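Local coordinates for protein laccase (Botrytis aclada, PDB 3SQR) that oxidises phenolic substrates with four copper ions, reducing dioxygen to water, and probably serves in the degradation and detoxification of lignin-derived compounds, at residues P418-L421 and K422-N426; I429-T432 and E433-V436; I288-L292 and V293-P297; D370-V373 and A374-V377. All coordinates share one frame; numbering follows the deposited sequence. Where two conformers were deposited one is given.

Interaction 1: residues P418-L421 and K422-N426; sequences PTTL and KIFNN. With NAG (2-acetamido-2-deoxy-beta-D-glucopyranose), chain J.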
loop_
_atom_site.group_PDB
_atom_site.type_symbol
_atom_site.label_atom_id
_atom_site.label_comp_id
_atom_site.label_asym_id
_atom_site.label_seq_id
_atom_site.Cartn_x
_atom_site.Cartn_y
_atom_site.Cartn_z
ATOM N N PRO A 418 14.149 -7.514 -15.930
ATOM C CA PRO A 418 12.985 -6.692 -15.675
ATOM C C PRO A 418 12.523 -5.988 -16.917
ATOM O O PRO A 418 13.288 -5.759 -17.846
ATOM C CB PRO A 418 13.489 -5.708 -14.631
ATOM C CG PRO A 418 14.902 -5.627 -14.806
ATOM C CD PRO A 418 15.339 -7.020 -15.224
ATOM N N THR A 419 11.254 -5.618 -16.949
ATOM C CA THR A 419 10.657 -4.938 -18.080
ATOM C C THR A 419 11.452 -3.747 -18.522
ATOM O O THR A 419 11.543 -3.482 -19.717
ATOM C CB THR A 419 9.224 -4.429 -17.709
ATOM O OG1 THR A 419 8.546 -5.515 -17.077
ATOM C CG2 THR A 419 8.466 -4.012 -18.951
ATOM N N THR A 420 11.998 -2.954 -17.574
ATOM C CA THR A 420 12.771 -1.794 -17.946
ATOM C C THR A 420 14.057 -2.175 -18.664
ATOM O O THR A 420 14.484 -1.450 -19.539
ATOM C CB THR A 420 13.072 -0.874 -16.720
ATOM O OG1 THR A 420 11.771 -0.560 -16.184
ATOM C CG2 THR A 420 13.617 0.443 -17.228
ATOM N N LEU A 421 14.639 -3.287 -18.288
ATOM C CA LEU A 421 15.863 -3.751 -19.007
ATOM C C LEU A 421 15.472 -4.096 -20.423
ATOM O O LEU A 421 16.133 -3.685 -21.387
ATOM C CB LEU A 421 16.516 -4.866 -18.271
ATOM C CG LEU A 421 17.750 -5.453 -18.987
ATOM C CD1 LEU A 421 18.784 -4.339 -19.259
ATOM C CD2 LEU A 421 18.296 -6.566 -18.114
ATOM N N LYS A 422 14.356 -4.760 -20.554
ATOM C CA LYS A 422 13.823 -5.052 -21.893
ATOM C C LYS A 422 13.572 -3.781 -22.698
ATOM O O LYS A 422 13.900 -3.656 -23.904
ATOM C CB LYS A 422 12.588 -5.947 -21.765
ATOM C CG LYS A 422 12.841 -7.256 -21.082
ATOM C CD LYS A 422 11.612 -8.131 -21.113
ATOM C CE LYS A 422 11.716 -9.359 -20.312
ATOM N NZ LYS A 422 12.690 -10.368 -20.962
ATOM N N ILE A 423 12.960 -2.778 -22.068
ATOM C CA ILE A 423 12.780 -1.521 -22.696
ATOM C C ILE A 423 14.091 -0.823 -23.060
ATOM O O ILE A 423 14.200 -0.324 -24.148
ATOM C CB ILE A 423 11.923 -0.573 -21.743
ATOM C CG1 ILE A 423 10.518 -1.102 -21.782
ATOM C CG2 ILE A 423 12.073 0.847 -22.173
ATOM C CD1 ILE A 423 9.649 -0.526 -20.612
ATOM N N PHE A 424 15.064 -0.776 -22.157
ATOM C CA PHE A 424 16.396 -0.237 -22.465
ATOM C C PHE A 424 17.054 -0.955 -23.671
ATOM O O PHE A 424 17.809 -0.336 -24.419
ATOM C CB PHE A 424 17.329 -0.351 -21.259
ATOM C CG PHE A 424 16.913 0.534 -20.060
ATOM C CD1 PHE A 424 15.933 1.531 -20.178
ATOM C CD2 PHE A 424 17.559 0.376 -18.834
ATOM C CE1 PHE A 424 15.586 2.321 -19.072
ATOM C CE2 PHE A 424 17.223 1.141 -17.739
ATOM C CZ PHE A 424 16.252 2.130 -17.848
ATOM N N ASN A 425 16.766 -2.227 -23.817
ATOM C CA ASN A 425 17.176 -3.000 -25.015
ATOM C C ASN A 425 16.266 -2.901 -26.222
ATOM O O ASN A 425 16.439 -3.660 -27.192
ATOM C CB ASN A 425 17.376 -4.439 -24.604
ATOM C CG ASN A 425 18.679 -4.633 -23.854
ATOM O OD1 ASN A 425 18.695 -5.037 -22.687
ATOM N ND2 ASN A 425 19.814 -4.309 -24.536
ATOM N N ASN A 426 15.316 -1.949 -26.175
ATOM C CA ASN A 426 14.446 -1.556 -27.284
ATOM C C ASN A 426 13.458 -2.635 -27.717
ATOM O O ASN A 426 12.980 -2.651 -28.836
ATOM C CB ASN A 426 15.268 -1.040 -28.462
ATOM C CG ASN A 426 16.005 0.227 -28.135
ATOM O OD1 ASN A 426 15.500 1.107 -27.393
ATOM N ND2 ASN A 426 17.221 0.345 -28.658
HETATM C C1 NAG J . 17.991 1.547 -28.428
HETATM C C2 NAG J . 19.497 1.309 -28.431
HETATM C C3 NAG J . 20.253 2.645 -28.409
HETATM C C4 NAG J . 19.663 3.699 -29.365
HETATM C C5 NAG J . 18.157 3.808 -29.143
HETATM C C6 NAG J . 17.499 4.856 -30.046
HETATM C C7 NAG J . 20.447 -0.724 -27.365
HETATM C C8 NAG J . 20.588 -1.489 -26.076
HETATM N N2 NAG J . 19.772 0.427 -27.286
HETATM O O3 NAG J . 21.588 2.400 -28.767
HETATM O O4 NAG J . 20.214 4.981 -29.123
HETATM O O5 NAG J . 17.603 2.523 -29.393
HETATM O O6 NAG J . 17.690 4.474 -31.391
HETATM O O7 NAG J . 20.947 -1.158 -28.408
#

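Interaction 2: residues I429-T432 and E433-V436; sequences IFPT and EYNV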
loop_
_atom_site.group_PDB
_atom_site.type_symbol
_atom_site.label_atom_id
_atom_site.label_comp_id
_atom_site.label_asym_id
_atom_site.label_seq_id
_atom_site.Cartn_x
_atom_site.Cartn_y
_atom_site.Cartn_z
ATOM N N ILE A 429 7.892 -6.144 -27.540
ATOM C CA ILE A 429 7.126 -7.354 -27.376
ATOM C C ILE A 429 7.696 -8.110 -26.205
ATOM O O ILE A 429 8.851 -8.551 -26.221
ATOM C CB ILE A 429 7.177 -8.288 -28.639
ATOM C CG1 ILE A 429 6.725 -7.573 -29.915
ATOM C CG2 ILE A 429 6.291 -9.547 -28.453
ATOM C CD1 ILE A 429 7.155 -8.357 -31.182
ATOM N N PHE A 430 6.851 -8.332 -25.208
ATOM C CA PHE A 430 7.261 -8.808 -23.915
ATOM C C PHE A 430 6.746 -10.214 -23.700
ATOM O O PHE A 430 5.807 -10.633 -24.390
ATOM C CB PHE A 430 6.677 -7.786 -22.884
ATOM C CG PHE A 430 7.234 -6.417 -23.083
ATOM C CD1 PHE A 430 8.527 -6.132 -22.692
ATOM C CD2 PHE A 430 6.493 -5.435 -23.704
ATOM C CE1 PHE A 430 9.058 -4.843 -22.894
ATOM C CE2 PHE A 430 7.025 -4.178 -23.938
ATOM C CZ PHE A 430 8.300 -3.874 -23.520
ATOM N N PRO A 431 7.361 -10.976 -22.815
ATOM C CA PRO A 431 6.797 -12.291 -22.577
ATOM C C PRO A 431 5.333 -12.247 -22.223
ATOM O O PRO A 431 4.900 -11.330 -21.504
ATOM C CB PRO A 431 7.647 -12.840 -21.422
ATOM C CG PRO A 431 8.892 -12.115 -21.494
ATOM C CD PRO A 431 8.595 -10.777 -22.042
ATOM N N THR A 432 4.560 -13.236 -22.686
ATOM C CA THR A 432 3.170 -13.309 -22.355
ATOM C C THR A 432 2.950 -13.189 -20.844
ATOM O O THR A 432 2.034 -12.505 -20.382
ATOM C CB THR A 432 2.559 -14.617 -22.873
ATOM O OG1 THR A 432 2.662 -14.570 -24.305
ATOM C CG2 THR A 432 1.118 -14.738 -22.446
ATOM N N GLU A 433 3.791 -13.842 -20.089
ATOM C CA GLU A 433 3.569 -13.871 -18.634
ATOM C C GLU A 433 4.000 -12.603 -17.919
ATOM O O GLU A 433 3.865 -12.505 -16.705
ATOM C CB GLU A 433 4.242 -15.085 -18.044
ATOM C CG GLU A 433 5.742 -15.076 -18.132
ATOM C CD GLU A 433 6.387 -15.614 -19.481
ATOM O OE1 GLU A 433 5.728 -15.859 -20.550
ATOM O OE2 GLU A 433 7.616 -15.755 -19.405
ATOM N N TYR A 434 4.516 -11.620 -18.653
ATOM C CA TYR A 434 4.740 -10.311 -18.102
ATOM C C TYR A 434 3.426 -9.535 -18.081
ATOM O O TYR A 434 3.385 -8.424 -17.507
ATOM C CB TYR A 434 5.856 -9.580 -18.902
ATOM C CG TYR A 434 7.232 -9.826 -18.370
ATOM C CD1 TYR A 434 7.651 -11.103 -18.030
ATOM C CD2 TYR A 434 8.148 -8.778 -18.163
ATOM C CE1 TYR A 434 8.847 -11.322 -17.559
ATOM C CE2 TYR A 434 9.355 -9.006 -17.647
ATOM C CZ TYR A 434 9.732 -10.312 -17.367
ATOM O OH TYR A 434 10.995 -10.639 -16.855
ATOM N N ASN A 435 2.350 -10.060 -18.709
ATOM C CA ASN A 435 1.049 -9.414 -18.728
ATOM C C ASN A 435 1.084 -7.920 -19.097
ATOM O O ASN A 435 0.382 -7.058 -18.504
ATOM C CB ASN A 435 0.341 -9.661 -17.407
ATOM C CG ASN A 435 -0.055 -11.084 -17.239
ATOM O OD1 ASN A 435 0.184 -11.912 -18.130
ATOM N ND2 ASN A 435 -0.687 -11.396 -16.118
ATOM N N VAL A 436 1.823 -7.601 -20.164
ATOM C CA VAL A 436 2.003 -6.207 -20.568
ATOM C C VAL A 436 0.799 -5.719 -21.337
ATOM O O VAL A 436 0.363 -6.334 -22.303
ATOM C CB VAL A 436 3.310 -5.935 -21.375
ATOM C CG1 VAL A 436 3.296 -4.522 -21.947
ATOM C CG2 VAL A 436 4.503 -6.159 -20.508
HETATM O O HOH W 1 3.012 -9.434 -22.046
#

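Interaction 3: residues I288-L292 and V293-P297; sequences IANDL and VPIVP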
loop_
_atom_site.group_PDB
_atom_site.type_symbol
_atom_site.label_atom_id
_atom_site.label_comp_id
_atom_site.label_asym_id
_atom_site.label_seq_id
_atom_site.Cartn_x
_atom_site.Cartn_y
_atom_site.Cartn_z
ATOM N N ILE A 288 -10.249 13.009 5.787
ATOM C CA ILE A 288 -9.707 14.136 5.035
ATOM C C ILE A 288 -8.806 13.805 3.867
ATOM O O ILE A 288 -8.438 14.690 3.128
ATOM C CB ILE A 288 -9.030 15.170 5.925
ATOM C CG1 ILE A 288 -7.837 14.643 6.726
ATOM C CG2 ILE A 288 -10.083 15.759 6.962
ATOM C CD1 ILE A 288 -6.840 15.717 7.013
ATOM N N ALA A 289 -8.430 12.533 3.704
ATOM C CA ALA A 289 -7.669 12.148 2.533
ATOM C C ALA A 289 -7.833 10.702 2.374
ATOM O O ALA A 289 -8.037 9.958 3.343
ATOM C CB ALA A 289 -6.173 12.485 2.679
ATOM N N ASN A 290 -7.747 10.289 1.116
ATOM C CA ASN A 290 -7.615 8.923 0.819
ATOM C C ASN A 290 -6.340 8.703 0.029
ATOM O O ASN A 290 -6.020 9.461 -0.845
ATOM C CB ASN A 290 -8.862 8.342 0.154
ATOM C CG ASN A 290 -9.260 8.952 -1.204
ATOM O OD1 ASN A 290 -8.469 9.582 -1.971
ATOM N ND2 ASN A 290 -10.476 8.678 -1.556
ATOM N N ASP A 291 -5.598 7.682 0.417
ATOM C CA ASP A 291 -4.267 7.525 -0.114
ATOM C C ASP A 291 -3.533 8.867 -0.138
ATOM O O ASP A 291 -3.422 9.455 0.911
ATOM C CB ASP A 291 -4.397 6.837 -1.483
ATOM C CG ASP A 291 -5.062 5.456 -1.369
ATOM O OD1 ASP A 291 -5.315 4.969 -0.234
ATOM O OD2 ASP A 291 -5.326 4.837 -2.444
ATOM N N LEU A 292 -2.982 9.330 -1.286
ATOM C CA LEU A 292 -2.279 10.619 -1.355
ATOM C C LEU A 292 -3.101 11.710 -2.030
ATOM O O LEU A 292 -2.555 12.658 -2.588
ATOM C CB LEU A 292 -0.897 10.485 -2.001
ATOM C CG LEU A 292 0.121 9.693 -1.170
ATOM C CD1 LEU A 292 1.221 9.019 -2.119
ATOM C CD2 LEU A 292 0.800 10.584 -0.189
ATOM N N VAL A 293 -4.406 11.617 -1.808
ATOM C CA VAL A 293 -5.354 12.611 -2.375
ATOM C C VAL A 293 -6.272 13.137 -1.284
ATOM O O VAL A 293 -7.133 12.417 -0.741
ATOM C CB VAL A 293 -6.164 11.950 -3.427
ATOM C CG1 VAL A 293 -7.199 12.920 -4.076
ATOM C CG2 VAL A 293 -5.255 11.317 -4.556
ATOM N N PRO A 294 -6.127 14.418 -0.996
ATOM C CA PRO A 294 -7.036 15.068 -0.086
ATOM C C PRO A 294 -8.467 15.081 -0.614
ATOM O O PRO A 294 -8.703 15.272 -1.793
ATOM C CB PRO A 294 -6.435 16.478 -0.008
ATOM C CG PRO A 294 -5.033 16.301 -0.274
ATOM C CD PRO A 294 -5.041 15.341 -1.370
ATOM N N ILE A 295 -9.429 14.829 0.281
ATOM C CA ILE A 295 -10.824 14.745 -0.105
ATOM C C ILE A 295 -11.610 15.775 0.696
ATOM O O ILE A 295 -11.160 16.261 1.699
ATOM C CB ILE A 295 -11.450 13.337 0.107
ATOM C CG1 ILE A 295 -11.426 12.908 1.565
ATOM C CG2 ILE A 295 -10.673 12.244 -0.761
ATOM C CD1 ILE A 295 -12.335 11.658 1.885
ATOM N N VAL A 296 -12.766 16.120 0.160
ATOM C CA VAL A 296 -13.732 16.917 0.924
ATOM C C VAL A 296 -14.051 16.151 2.192
ATOM O O VAL A 296 -14.496 15.018 2.117
ATOM C CB VAL A 296 -14.975 17.138 0.072
ATOM C CG1 VAL A 296 -16.061 17.967 0.893
ATOM C CG2 VAL A 296 -14.551 17.844 -1.138
ATOM N N PRO A 297 -13.893 16.790 3.354
ATOM C CA PRO A 297 -14.105 16.013 4.578
ATOM C C PRO A 297 -15.521 15.438 4.726
ATOM O O PRO A 297 -16.505 16.095 4.363
ATOM C CB PRO A 297 -13.822 17.021 5.678
ATOM C CG PRO A 297 -12.884 18.039 5.036
ATOM C CD PRO A 297 -13.336 18.127 3.632
#

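Interaction 4: residues D370-V373 and A374-V377; sequences DEPV and ASLV. With MAN (alpha-D-mannopyranose), chain L.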
loop_
_atom_site.group_PDB
_atom_site.type_symbol
_atom_site.label_atom_id
_atom_site.label_comp_id
_atom_site.label_asym_id
_atom_site.label_seq_id
_atom_site.Cartn_x
_atom_site.Cartn_y
_atom_site.Cartn_z
ATOM N N ASP A 370 -14.721 -1.109 -0.017
ATOM C CA ASP A 370 -14.068 0.135 0.274
ATOM C C ASP A 370 -15.127 1.091 0.837
ATOM O O ASP A 370 -16.356 0.783 0.825
ATOM C CB ASP A 370 -13.467 0.789 -0.976
ATOM C CG ASP A 370 -12.239 0.051 -1.527
ATOM O OD1 ASP A 370 -11.674 -0.829 -0.853
ATOM O OD2 ASP A 370 -11.770 0.448 -2.626
ATOM N N GLU A 371 -14.662 2.261 1.269
ATOM C CA GLU A 371 -15.592 3.357 1.578
ATOM C C GLU A 371 -16.453 3.645 0.364
ATOM O O GLU A 371 -16.039 3.453 -0.780
ATOM C CB GLU A 371 -14.873 4.609 2.074
ATOM C CG GLU A 371 -14.383 4.513 3.487
ATOM C CD GLU A 371 -15.516 4.462 4.462
ATOM O OE1 GLU A 371 -16.250 5.445 4.523
ATOM O OE2 GLU A 371 -15.671 3.440 5.158
ATOM N N PRO A 372 -17.683 4.093 0.620
ATOM C CA PRO A 372 -18.537 4.218 -0.567
ATOM C C PRO A 372 -18.005 5.279 -1.542
ATOM O O PRO A 372 -17.571 6.333 -1.108
ATOM C CB PRO A 372 -19.885 4.657 0.026
ATOM C CG PRO A 372 -19.830 4.432 1.466
ATOM C CD PRO A 372 -18.377 4.418 1.875
ATOM N N VAL A 373 -18.115 5.040 -2.845
ATOM C CA VAL A 373 -17.627 6.033 -3.804
ATOM C C VAL A 373 -18.188 7.407 -3.579
ATOM O O VAL A 373 -17.465 8.418 -3.705
ATOM C CB VAL A 373 -17.807 5.589 -5.266
ATOM C CG1 VAL A 373 -16.859 4.402 -5.581
ATOM C CG2 VAL A 373 -19.265 5.216 -5.570
ATOM N N ALA A 374 -19.470 7.482 -3.189
ATOM C CA ALA A 374 -20.063 8.830 -2.984
ATOM C C ALA A 374 -19.449 9.673 -1.889
ATOM O O ALA A 374 -19.589 10.892 -1.892
ATOM C CB ALA A 374 -21.585 8.725 -2.787
ATOM N N SER A 375 -18.735 9.010 -0.967
ATOM C CA SER A 375 -18.071 9.688 0.099
ATOM C C SER A 375 -16.678 10.194 -0.241
ATOM O O SER A 375 -16.119 10.960 0.492
ATOM C CB SER A 375 -17.913 8.765 1.295
ATOM O OG SER A 375 -19.105 8.157 1.794
ATOM N N LEU A 376 -16.120 9.750 -1.345
ATOM C CA LEU A 376 -14.713 9.998 -1.606
ATOM C C LEU A 376 -14.538 11.018 -2.741
ATOM O O LEU A 376 -14.298 10.635 -3.917
ATOM C CB LEU A 376 -14.063 8.673 -1.939
ATOM C CG LEU A 376 -14.114 7.551 -0.890
ATOM C CD1 LEU A 376 -13.309 6.307 -1.456
ATOM C CD2 LEU A 376 -13.585 8.027 0.471
ATOM N N VAL A 377 -14.629 12.294 -2.386
ATOM C CA VAL A 377 -14.633 13.384 -3.366
ATOM C C VAL A 377 -13.379 14.181 -3.241
ATOM O O VAL A 377 -13.199 14.849 -2.281
ATOM C CB VAL A 377 -15.871 14.307 -3.146
ATOM C CG1 VAL A 377 -15.917 15.428 -4.229
ATOM C CG2 VAL A 377 -17.107 13.442 -3.157
HETATM C C1 MAN L . -19.795 9.168 2.592
HETATM C C2 MAN L . -20.579 8.357 3.616
HETATM C C3 MAN L . -21.712 7.577 2.965
HETATM C C4 MAN L . -22.588 8.532 2.151
HETATM C C5 MAN L . -21.708 9.283 1.144
HETATM C C6 MAN L . -22.536 10.312 0.362
HETATM O O2 MAN L . -21.043 9.257 4.615
HETATM O O3 MAN L . -22.411 6.836 3.969
HETATM O O4 MAN L . -23.531 7.786 1.440
HETATM O O5 MAN L . -20.662 9.982 1.812
HETATM O O6 MAN L . -23.040 11.260 1.312
#

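Interaction 1: residues P418-L421 and K422-N426
Thr-420 and Phe-424 meet one turn apart on the short alpha-helix 419-424, which Pro-418 starts as N-cap and a Schellman motif ends. The evidence for the helix is a run of i to i+4 bonds, from Lys-422 N to Pro-418 O through Asn-425 N to Leu-421 O. The straightest of the four is Phe-424 N to Thr-420 O, 2.8 Å long with 170° at the hydrogen.

Phe-424 lies back along this turn. Its CB sits 3.5 Å from Thr-420 O, and CG comes to 3.2 Å of the same oxygen, which stands over one ring face, offset toward the rim. Farther out the methyl takes over: Phe-424 CZ, the ring tip, lies 3.2 Å from Thr-420 CG2. In the modelled conformer of Thr-420 this methyl is over the face, 3.5 Å from the ring centroid and 28° off the normal, a CH-pi contact. With OG1 at chi1 -56°, beside the backbone N, CG2 is left anti to that N and over the ring, while OG1 bonds Val-142 O. Phe-557 of helix 551-567 meets the Phe-424 ring edge-to-face.

On the neighbouring flank Ile-423 CD1 approaches Thr-419 CG2, while Thr-419 OG1 bonds Gln-539. The aliphatic part of Lys-422 leans on carbonyl oxygens of the first turn before NZ reaches Ser-417.

At the C-terminal end of the helix Asn-426, with positive phi, is the C-prime residue: its N bonds Ile-423 O, and Glu-427 N returns to Lys-422 O. This turn presents an N-glycosylation site, with a covalent bond of 1.4 Å from Asn-426 ND2 to NAG C1.

Interaction 2: residues I429-T432 and E433-V436
Pro-431 O receives two donors, the backbone N of Tyr-434 at 2.9 Å and a water. The water is 2.7 Å from Pro-431 O and accepts from Val-436 N, thus bridging the start of the turn to the residue that opens strand 436-439. A second i to i+3 bond, Asn-435 N to Thr-432 O, completes the 3-10 turn.

Asn-435 has positive phi and leaves the turn. Its OD1 accepts from Ser-409 OG and its ND2 donates to Ala-537 O, so both ends of the amide are held by residues of two other parts of the same chain.

Packing surrounds this polar centre. Pro-431 and Tyr-434 lie alongside each other, pointing the same way, with Pro-431 CG over the phenol face 4.2 Å from its centroid in a CH-pi contact. Phe-430 crosses Val-436 at a slant: Phe-430 CB touches Val-436 CG2 at 3.6 Å, and Phe-430 CD2 reaches Val-436 CG1 at 3.8 Å. Glu-433 bends back at chi2 (-85°), which brings OE2 to 3.5 Å from Pro-431 CB.

The chemistry implies a turn fixed by its backbone and one water and held from two sides. The Tyr-434 ring packs on Thr-419 and Lys-422 of helix 419-424 while its OH bonds Ser-417 O and Asp-414 N; strand 537-542 is met by Phe-430 and Val-436 on Val-541, and by Asn-435 through Ala-537 and Gln-539.

Interaction 3: residues I288-L292 and V293-P297
Strands 285-290 and 293-300 form a tight antiparallel beta hairpin closed by a type II' turn from Asn-290 to Val-293, their short segments running at 134° to each other. Asn-290 and Val-293 make the hydrogen-bonded pair, each N to the other's O at 2.9 Å. Ala-289 and Pro-294 follow as the non-hydrogen-bonded pair, and Ile-295 N then reaches Ile-288 O at 3.0 Å. Ile-288 and Ala-289 both face Asp-312 in a classic beta bulge, which joins the hairpin to strand 310-316 of the second cupredoxin-type domain.

The side chains of Asn-290 and Val-293 lie next to each other on one face, pointing the same way. Asn-290 places CG between its backbone N and carbonyl carbon (chi1 62°), and the Asn-290 and Ile-295 side chains cross at about a right angle, Asn-290 CG 3.6 Å from Ile-295 CG2. On the other face Ala-289 CB rests 3.9 Å from Pro-294 CA. Ile-295 swings CG1 back over the backbone of Ile-288 and Ala-289, 3.7 Å from Ala-289 N.

Asp-291, at the turn, directs its carboxylate away from the hairpin to a salt bridge with Arg-499 and to backbone amides of Arg-310, Asp-500 and Val-501. The turn therefore links two domains, and the Asp-291 side chain lies about 6 Å from that of the copper ligand His-126. At the opposite end Ile-288 CG2 touches Pro-297 CG at 4.1 Å.

Interaction 4: residues D370-V373 and A374-V377
A 3-10 turn in the long connection between strands 344-348 and 387-398 carries an O-linked mannose on Ser-375. Two i to i+3 bonds define the turn: Ser-375 N to Pro-372 O at 2.9 Å, with 151° at the hydrogen, and Leu-376 N to Val-373 O at 3.0 Å, the straighter of the two at 165°.

Ser-375 points OG opposite its own carbonyl carbon (chi1 -55°). That direction brings the oxygen beside the Pro-372 ring, whose CG lies 3.8 Å from Ser-375 OG. The glycosidic bond follows, Ser-375 OG to mannose C1 at 1.5 Å, and the sugar settles across the two residues nearby: mannose C6 is 3.7 Å from Ala-374 CB, and mannose C3 is 4.0 Å from Pro-372 CG, so the sugar touches both neighbours through carbon atoms.

Behind the turn, Leu-376 extends inward. Its CD2 meets Glu-371 CB at 4.0 Å, its CG rests near Pro-372 O, and its side chain packs on Ile-295 and Tyr-298 of strand 293-300 and on Tyr-311 of strand 310-316. The carboxylate of Glu-371 is held by a salt bridge to Arg-365 and by bonds from Tyr-298 OH and Leu-304 N, which tie the stretch just before the turn to three other parts of the chain.

A sugar on the outer side and a buried leucine on the inner one mark this as an O-mannosylated surface turn seated on a beta-sandwich domain.

Interactions 1 and 2 adjoin in the third cupredoxin-type domain: Lys-422 of the helix lies against Phe-430, Pro-431 and Tyr-434, with Lys-422 CE 3.6 Å from Tyr-434 CE2. Interactions 3 and 4 form a second pair, with centres 34 to 38 Å from those of the first, joined by a probable hydrogen bond from Val-296 N to Val-377 O at 2.8 Å and by Leu-376 against Asn-290. Interactions 1, 2 and 4 are partly buried; interaction 3 is buried, a strand ladder close to the copper cluster. Residues 375-377 run against Ile-295 and Val-296 of edge strand 293-300. Backbone bonding changes from alpha-helical in 1 to 3-10 in 2 and 4, and sugars attach in 1 through nitrogen, in 4 through oxygen.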